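Local structure of PATF (Prochloron didemni, 4BG2) at residues R14-Q17 with F18-H22; F32-P35 with L36-A40; D264-Y267 with N268-S272. The protein is related to ABBA-type prenyltransferases and probably takes part in the biosynthesis of patellamides, a group of cyanobactin natural products. One frame throughout, in Å; residues are numbered along the deposited sequence.

Interaction 1: R14-Q17 with F18-H22; sequences RRLQ and FVRTH
The carbonyl oxygen of Q17 is gripped twice by T21: the T21 backbone N reaches Q17 O at 2.7 Å, nearly in line with the carbonyl, and the T21 hydroxyl OG1 donates to the same Q17 O at 2.8 Å from above the carbonyl plane. With chi1 at -57°, the hydroxyl of T21 stands anti to its carbonyl carbon, turned back over the preceding turn of the helix. The amide of Q17 then closes a small ring. Its NE2 gives a hydrogen to T21 OG1 at 2.6 Å, but the bond is bent, N-H...O 134°, and the hydroxyl lies out of the amide plane. The bend at chi2 (59°) brings the Q17 amide back to the hydroxyl. T21 OG1 therefore donates once and accepts once within a single helical turn.

The ring of F18 lies over the carbonyl of R14: R14 O sits 3.3 Å above one ring face, displaced toward the rim, while F18 N donates to that same oxygen at 2.9 Å. L16 and R20 run side by side in the same direction, and L16 CD1 rests about 4.0 Å above one face of the R20 guanidinium, again near its rim. The polar end of R20 is fixed by a salt bridge to E38, and the buried R15 reaches the backbone oxygens of I41 and I44 through NH1 and makes a salt bridge to D304 through NE.

These are successive i to i+4 contacts of helix 3-25. L16 and V19 pack on helix 34-42, R15 and H22 touch strand 48-57, and the hydroxyl of Y300 on strand 295-303 bonds to H22 ND1, so the helix packs against helix 34-42 and against strands 48-57 and 295-303, the first and last of the barrel in chain order.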
loop_
_atom_site.group_PDB
_atom_site.type_symbol
_atom_site.label_atom_id
_atom_site.label_comp_id
_atom_site.label_asym_id
_atom_site.label_seq_id
_atom_site.Cartn_x
_atom_site.Cartn_y
_atom_site.Cartn_z
ATOM N N ARG A 14 8.352 -9.884 16.489
ATOM C CA ARG A 14 8.923 -8.715 15.789
ATOM C C ARG A 14 7.873 -7.933 14.987
ATOM O O ARG A 14 7.854 -6.702 14.983
ATOM C CB ARG A 14 10.054 -9.142 14.861
ATOM C CG ARG A 14 11.374 -9.354 15.575
ATOM C CD ARG A 14 12.558 -9.120 14.645
ATOM N NE ARG A 14 13.690 -9.971 14.993
ATOM C CZ ARG A 14 13.777 -11.276 14.736
ATOM N NH1 ARG A 14 12.796 -11.935 14.120
ATOM N NH2 ARG A 14 14.867 -11.934 15.111
ATOM N N ARG A 15 7.008 -8.674 14.304
ATOM C CA ARG A 15 5.881 -8.109 13.569
ATOM C C ARG A 15 5.093 -7.132 14.433
ATOM O O ARG A 15 4.800 -6.001 14.033
ATOM C CB ARG A 15 4.917 -9.227 13.215
ATOM C CG ARG A 15 4.527 -9.308 11.793
ATOM C CD ARG A 15 3.725 -10.598 11.639
ATOM N NE ARG A 15 4.570 -11.704 11.259
ATOM C CZ ARG A 15 4.149 -12.935 11.063
ATOM N NH1 ARG A 15 2.870 -13.241 11.207
ATOM N NH2 ARG A 15 5.026 -13.863 10.724
ATOM N N LEU A 16 4.703 -7.618 15.600
ATOM C CA LEU A 16 3.901 -6.844 16.537
ATOM C C LEU A 16 4.675 -5.631 17.028
ATOM O O LEU A 16 4.125 -4.551 17.184
ATOM C CB LEU A 16 3.509 -7.729 17.726
ATOM C CG LEU A 16 2.472 -7.164 18.689
ATOM C CD1 LEU A 16 1.279 -6.591 17.942
ATOM C CD2 LEU A 16 2.038 -8.257 19.661
ATOM N N GLN A 17 5.960 -5.814 17.268
ATOM C CA GLN A 17 6.797 -4.727 17.745
ATOM C C GLN A 17 6.901 -3.597 16.713
ATOM O O GLN A 17 6.761 -2.442 17.065
ATOM C CB GLN A 17 8.167 -5.248 18.165
ATOM C CG GLN A 17 9.005 -4.141 18.768
ATOM C CD GLN A 17 8.363 -3.498 19.993
ATOM O OE1 GLN A 17 7.762 -4.175 20.829
ATOM N NE2 GLN A 17 8.470 -2.188 20.093
ATOM N N PHE A 18 7.066 -3.939 15.436
ATOM C CA PHE A 18 6.982 -2.920 14.371
ATOM C C PHE A 18 5.705 -2.097 14.472
ATOM O O PHE A 18 5.734 -0.869 14.417
ATOM C CB PHE A 18 7.042 -3.539 12.968
ATOM C CG PHE A 18 8.304 -4.303 12.696
ATOM C CD1 PHE A 18 9.483 -3.972 13.329
ATOM C CD2 PHE A 18 8.303 -5.363 11.806
ATOM C CE1 PHE A 18 10.641 -4.684 13.083
ATOM C CE2 PHE A 18 9.458 -6.065 11.540
ATOM C CZ PHE A 18 10.633 -5.725 12.183
ATOM N N VAL A 19 4.576 -2.800 14.586
ATOM C CA VAL A 19 3.284 -2.137 14.620
ATOM C C VAL A 19 3.188 -1.264 15.888
ATOM O O VAL A 19 2.757 -0.113 15.822
ATOM C CB VAL A 19 2.144 -3.171 14.544
ATOM C CG1 VAL A 19 0.829 -2.541 14.909
ATOM C CG2 VAL A 19 2.083 -3.808 13.163
ATOM N N ARG A 20 3.611 -1.793 17.022
ATOM C CA ARG A 20 3.565 -1.036 18.295
ATOM C C ARG A 20 4.523 0.174 18.303
ATOM O O ARG A 20 4.141 1.269 18.678
ATOM C CB ARG A 20 3.877 -1.940 19.474
ATOM C CG ARG A 20 2.804 -2.995 19.745
ATOM C CD ARG A 20 1.586 -2.416 20.457
ATOM N NE ARG A 20 0.461 -3.362 20.497
ATOM C CZ ARG A 20 0.399 -4.425 21.300
ATOM N NH1 ARG A 20 1.399 -4.715 22.129
ATOM N NH2 ARG A 20 -0.666 -5.218 21.265
ATOM N N THR A 21 5.748 -0.029 17.847
ATOM C CA THR A 21 6.720 1.062 17.764
ATOM C C THR A 21 6.219 2.216 16.905
ATOM O O THR A 21 6.409 3.376 17.240
ATOM C CB THR A 21 8.049 0.546 17.234
ATOM O OG1 THR A 21 8.490 -0.500 18.102
ATOM C CG2 THR A 21 9.106 1.668 17.188
ATOM N N HIS A 22 5.506 1.897 15.833
ATOM C CA HIS A 22 4.912 2.928 14.988
ATOM C C HIS A 22 3.819 3.734 15.714
ATOM O O HIS A 22 3.777 4.983 15.623
ATOM C CB HIS A 22 4.335 2.271 13.748
ATOM C CG HIS A 22 3.754 3.229 12.764
ATOM N ND1 HIS A 22 4.531 3.934 11.871
ATOM C CD2 HIS A 22 2.475 3.592 12.519
ATOM C CE1 HIS A 22 3.753 4.687 11.114
ATOM N NE2 HIS A 22 2.501 4.501 11.489
#

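Interaction 2: F32-P35 with L36-A40; sequences FPLP and LFEEA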
loop_
_atom_site.group_PDB
_atom_site.type_symbol
_atom_site.label_atom_id
_atom_site.label_comp_id
_atom_site.label_asym_id
_atom_site.label_seq_id
_atom_site.Cartn_x
_atom_site.Cartn_y
_atom_site.Cartn_z
ATOM N N PHE A 32 -10.380 1.095 17.340
ATOM C CA PHE A 32 -10.928 0.160 16.376
ATOM C C PHE A 32 -10.554 0.617 14.972
ATOM O O PHE A 32 -10.725 1.796 14.657
ATOM C CB PHE A 32 -12.456 0.126 16.493
ATOM C CG PHE A 32 -13.092 -0.890 15.617
ATOM C CD1 PHE A 32 -13.455 -0.585 14.311
ATOM C CD2 PHE A 32 -13.295 -2.170 16.087
ATOM C CE1 PHE A 32 -14.012 -1.557 13.483
ATOM C CE2 PHE A 32 -13.860 -3.139 15.276
ATOM C CZ PHE A 32 -14.220 -2.836 13.974
ATOM N N PRO A 33 -10.071 -0.301 14.110
ATOM C CA PRO A 33 -9.899 -1.741 14.238
ATOM C C PRO A 33 -8.464 -2.203 14.537
ATOM O O PRO A 33 -8.115 -3.368 14.277
ATOM C CB PRO A 33 -10.291 -2.225 12.854
ATOM C CG PRO A 33 -9.700 -1.165 11.971
ATOM C CD PRO A 33 -9.756 0.129 12.737
ATOM N N LEU A 34 -7.664 -1.344 15.143
ATOM C CA LEU A 34 -6.258 -1.668 15.367
ATOM C C LEU A 34 -5.991 -2.876 16.266
ATOM O O LEU A 34 -5.202 -3.740 15.893
ATOM C CB LEU A 34 -5.517 -0.434 15.855
ATOM C CG LEU A 34 -3.992 -0.412 15.820
ATOM C CD1 LEU A 34 -3.400 -1.226 14.669
ATOM C CD2 LEU A 34 -3.544 1.051 15.724
ATOM N N PRO A 35 -6.641 -2.969 17.434
ATOM C CA PRO A 35 -6.486 -4.231 18.186
ATOM C C PRO A 35 -6.818 -5.495 17.403
ATOM O O PRO A 35 -6.061 -6.466 17.457
ATOM C CB PRO A 35 -7.448 -4.060 19.372
ATOM C CG PRO A 35 -7.534 -2.588 19.574
ATOM C CD PRO A 35 -7.424 -1.971 18.195
ATOM N N LEU A 36 -7.938 -5.494 16.682
ATOM C CA LEU A 36 -8.308 -6.627 15.814
ATOM C C LEU A 36 -7.233 -6.898 14.752
ATOM O O LEU A 36 -6.923 -8.052 14.450
ATOM C CB LEU A 36 -9.630 -6.357 15.084
ATOM C CG LEU A 36 -10.953 -6.640 15.795
ATOM C CD1 LEU A 36 -12.102 -6.087 14.965
ATOM C CD2 LEU A 36 -11.118 -8.139 16.010
ATOM N N PHE A 37 -6.683 -5.840 14.162
ATOM C CA PHE A 37 -5.677 -6.014 13.141
ATOM C C PHE A 37 -4.419 -6.697 13.678
ATOM O O PHE A 37 -3.837 -7.584 13.026
ATOM C CB PHE A 37 -5.302 -4.671 12.552
ATOM C CG PHE A 37 -4.340 -4.779 11.441
ATOM C CD1 PHE A 37 -4.713 -5.391 10.241
ATOM C CD2 PHE A 37 -3.048 -4.323 11.582
ATOM C CE1 PHE A 37 -3.824 -5.489 9.195
ATOM C CE2 PHE A 37 -2.152 -4.433 10.537
ATOM C CZ PHE A 37 -2.541 -5.017 9.353
ATOM N N GLU A 38 -4.034 -6.332 14.896
ATOM C CA GLU A 38 -2.875 -6.926 15.540
ATOM C C GLU A 38 -3.080 -8.435 15.707
ATOM O O GLU A 38 -2.178 -9.232 15.428
ATOM C CB GLU A 38 -2.617 -6.247 16.894
ATOM C CG GLU A 38 -2.143 -4.798 16.779
ATOM C CD GLU A 38 -1.921 -4.105 18.131
ATOM O OE1 GLU A 38 -2.183 -4.712 19.188
ATOM O OE2 GLU A 38 -1.456 -2.939 18.147
ATOM N N GLU A 39 -4.268 -8.831 16.148
ATOM C CA GLU A 39 -4.582 -10.245 16.269
ATOM C C GLU A 39 -4.529 -10.915 14.897
ATOM O O GLU A 39 -4.015 -12.027 14.762
ATOM C CB GLU A 39 -5.960 -10.454 16.920
ATOM C CG GLU A 39 -6.022 -9.921 18.338
ATOM C CD GLU A 39 -7.402 -9.997 18.986
ATOM O OE1 GLU A 39 -8.416 -9.572 18.374
ATOM O OE2 GLU A 39 -7.466 -10.478 20.138
ATOM N N ALA A 40 -5.031 -10.243 13.866
ATOM C CA ALA A 40 -5.067 -10.864 12.537
ATOM C C ALA A 40 -3.667 -11.164 11.979
ATOM O O ALA A 40 -3.425 -12.246 11.413
ATOM C CB ALA A 40 -5.858 -10.022 11.575
#
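The F32 ring is met obliquely by L36: L36 CD1 approaches F32 CE2 at 3.4 Å, the two side chains crossing at a slant. Over one face of the same ring lies P33 CB, 3.8 Å above the plane and displaced toward the rim, next to the cis peptide that joins F32 to P33. The F37 ring is touched more loosely; L34 CD1 comes obliquely to F37 CD2 at 4.4 Å. F37 has CG anti to its backbone N (chi1 -176°), which carries the ring away from residues 32-35 and toward I121, V123, Y66 and V68 of the neighbouring strands.

The backbone here is a helix N-terminus. P33 occupies the N-cap, and its O accepts the first i to i+4 bond, from F37 N at 2.9 Å; E38 N to L34 O and E39 N to P35 O continue the ladder. P35 lies in the first turn, where backbone N-H groups have no helical carbonyl to donate to, so the proline's lack of an N-H forfeits no i to i+4 bond. In a closed antiparallel barrel of ten strands, as in ABBA prenyltransferases, helix 34-42 packs against strands 60-70 and 116-124.

E38 is buried, and its chain, extended beyond CG, runs back past the preceding turn: E38 CG lies 3.4 Å from L34 O. Its carboxylate is satisfied from helix 3-25, OE1 by R20 and OE2 by the Q23 amide NE2, a pairing that would probably keep it ionised despite burial. E39 CG passes 3.6 Å from P35 O on the exposed side.

Interaction 3: D264-Y267 with N268-S272; sequences DKIY and NFCQS
The Y267 ring crosses the side chain of Q271 obliquely, ring and amide planes 49° apart, one turn further along helix 261-272. This is an i to i+4 pairing on a helix that packs against the first and last strands, 48-57 and 295-303, of the barrel. The N268 side chain, on the same side of the ring, crosses it at about a right angle, and N268 N lies 3.6 Å from Y267 CD2. The ring's place follows from chi1: at 174° it swings CG opposite the backbone N, and the ring also touches I250. Replacing Y267 with an alanine would probably open a gap beside I250 and leave the Q271 chain free to turn, with no ring to lie against.

Four backbone bonds join the turns, among them N268 N to D264 O and F269 N to K265 O, both 2.9 Å. The inner side is apolar. I266 rests on C54, V56 and F298, and F269 turns its ring away to stand edge-to-face with F26, while I266 O lies near the plane of the F269 ring, at its edge. C270 is buried, and I266 CG2 comes to C270 SG at 4.4 Å.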
loop_
_atom_site.group_PDB
_atom_site.type_symbol
_atom_site.label_atom_id
_atom_site.label_comp_id
_atom_site.label_asym_id
_atom_site.label_seq_id
_atom_site.Cartn_x
_atom_site.Cartn_y
_atom_site.Cartn_z
ATOM N N ASP A 264 9.839 15.766 8.009
ATOM C CA ASP A 264 11.164 15.692 8.626
ATOM C C ASP A 264 11.137 14.805 9.865
ATOM O O ASP A 264 12.064 14.036 10.100
ATOM C CB ASP A 264 11.657 17.086 8.998
ATOM C CG ASP A 264 11.954 17.945 7.777
ATOM O OD1 ASP A 264 12.133 17.376 6.677
ATOM O OD2 ASP A 264 12.027 19.191 7.916
ATOM N N LYS A 265 10.073 14.902 10.655
ATOM C CA LYS A 265 9.929 14.032 11.821
ATOM C C LYS A 265 9.843 12.560 11.420
ATOM O O LYS A 265 10.508 11.701 12.019
ATOM C CB LYS A 265 8.707 14.414 12.636
ATOM C CG LYS A 265 8.307 13.350 13.653
ATOM C CD LYS A 265 7.216 13.864 14.574
ATOM C CE LYS A 265 6.762 12.786 15.540
ATOM N NZ LYS A 265 6.094 13.436 16.699
ATOM N N ILE A 266 9.034 12.262 10.403
ATOM C CA ILE A 266 8.931 10.887 9.921
ATOM C C ILE A 266 10.280 10.428 9.389
ATOM O O ILE A 266 10.698 9.287 9.634
ATOM C CB ILE A 266 7.866 10.719 8.810
ATOM C CG1 ILE A 266 6.478 11.072 9.328
ATOM C CG2 ILE A 266 7.857 9.291 8.276
ATOM C CD1 ILE A 266 5.522 11.525 8.241
ATOM N N TYR A 267 10.961 11.315 8.663
ATOM C CA TYR A 267 12.247 10.973 8.083
ATOM C C TYR A 267 13.279 10.625 9.142
ATOM O O TYR A 267 13.980 9.625 9.032
ATOM C CB TYR A 267 12.767 12.128 7.225
ATOM C CG TYR A 267 14.151 11.865 6.721
ATOM C CD1 TYR A 267 14.377 10.892 5.752
ATOM C CD2 TYR A 267 15.235 12.556 7.230
ATOM C CE1 TYR A 267 15.654 10.637 5.288
ATOM C CE2 TYR A 267 16.519 12.299 6.782
ATOM C CZ TYR A 267 16.715 11.340 5.810
ATOM O OH TYR A 267 17.969 11.079 5.344
ATOM N N ASN A 268 13.359 11.466 10.163
ATOM C CA ASN A 268 14.273 11.267 11.298
ATOM C C ASN A 268 13.981 9.986 12.036
ATOM O O ASN A 268 14.890 9.229 12.391
ATOM C CB ASN A 268 14.136 12.428 12.275
ATOM C CG ASN A 268 14.733 13.708 11.739
ATOM O OD1 ASN A 268 15.570 13.702 10.839
ATOM N ND2 ASN A 268 14.299 14.812 12.294
ATOM N N PHE A 269 12.696 9.740 12.271
ATOM C CA PHE A 269 12.304 8.504 12.922
ATOM C C PHE A 269 12.807 7.306 12.119
ATOM O O PHE A 269 13.384 6.378 12.681
ATOM C CB PHE A 269 10.796 8.440 13.096
ATOM C CG PHE A 269 10.309 7.079 13.476
ATOM C CD1 PHE A 269 10.403 6.636 14.786
ATOM C CD2 PHE A 269 9.799 6.222 12.513
ATOM C CE1 PHE A 269 9.973 5.372 15.135
ATOM C CE2 PHE A 269 9.366 4.955 12.859
ATOM C CZ PHE A 269 9.446 4.533 14.171
ATOM N N CYS A 270 12.614 7.344 10.802
ATOM C CA CYS A 270 13.043 6.240 9.937
ATOM C C CYS A 270 14.539 5.946 9.990
ATOM O O CYS A 270 14.920 4.759 10.036
ATOM C CB CYS A 270 12.637 6.483 8.489
ATOM S SG CYS A 270 10.913 6.096 8.196
ATOM N N GLN A 271 15.366 7.009 10.009
ATOM C CA GLN A 271 16.826 6.872 9.992
ATOM C C GLN A 271 17.385 6.303 11.288
ATOM O O GLN A 271 18.477 5.742 11.289
ATOM C CB GLN A 271 17.571 8.196 9.601
ATOM C CG GLN A 271 17.569 9.365 10.621
ATOM C CD GLN A 271 18.398 10.595 10.198
ATOM O OE1 GLN A 271 17.953 11.750 10.325
ATOM N NE2 GLN A 271 19.603 10.355 9.703
ATOM N N SER A 272 16.645 6.433 12.382
ATOM C CA SER A 272 17.049 5.843 13.649
ATOM C C SER A 272 16.526 4.414 13.843
ATOM O O SER A 272 16.953 3.729 14.768
ATOM C CB SER A 272 16.553 6.708 14.800
ATOM O OG SER A 272 15.155 6.873 14.727
#

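Overall arrangement
Interaction 1 lies between the other two. Its centre is 13 Å from that of interaction 2 and 16 Å from that of interaction 3, whereas interactions 2 and 3 are centred 25 Å apart, with nearest atoms about 14 Å from each other. The firm link is to interaction 2: R20 NH2 meets E38 OE1 at 2.6 Å, and L16 CD1 packs on E38 CG at 4.0 Å, joining consecutive helices 3-25 and 34-42 by charge and apolar contact. Toward interaction 3 the touch is apolar, T21 CG2 on F269 CZ at 4.2 Å. F26 continues this seam, its ring meeting both H22 and F269. All three are helical packing on the barrel wall.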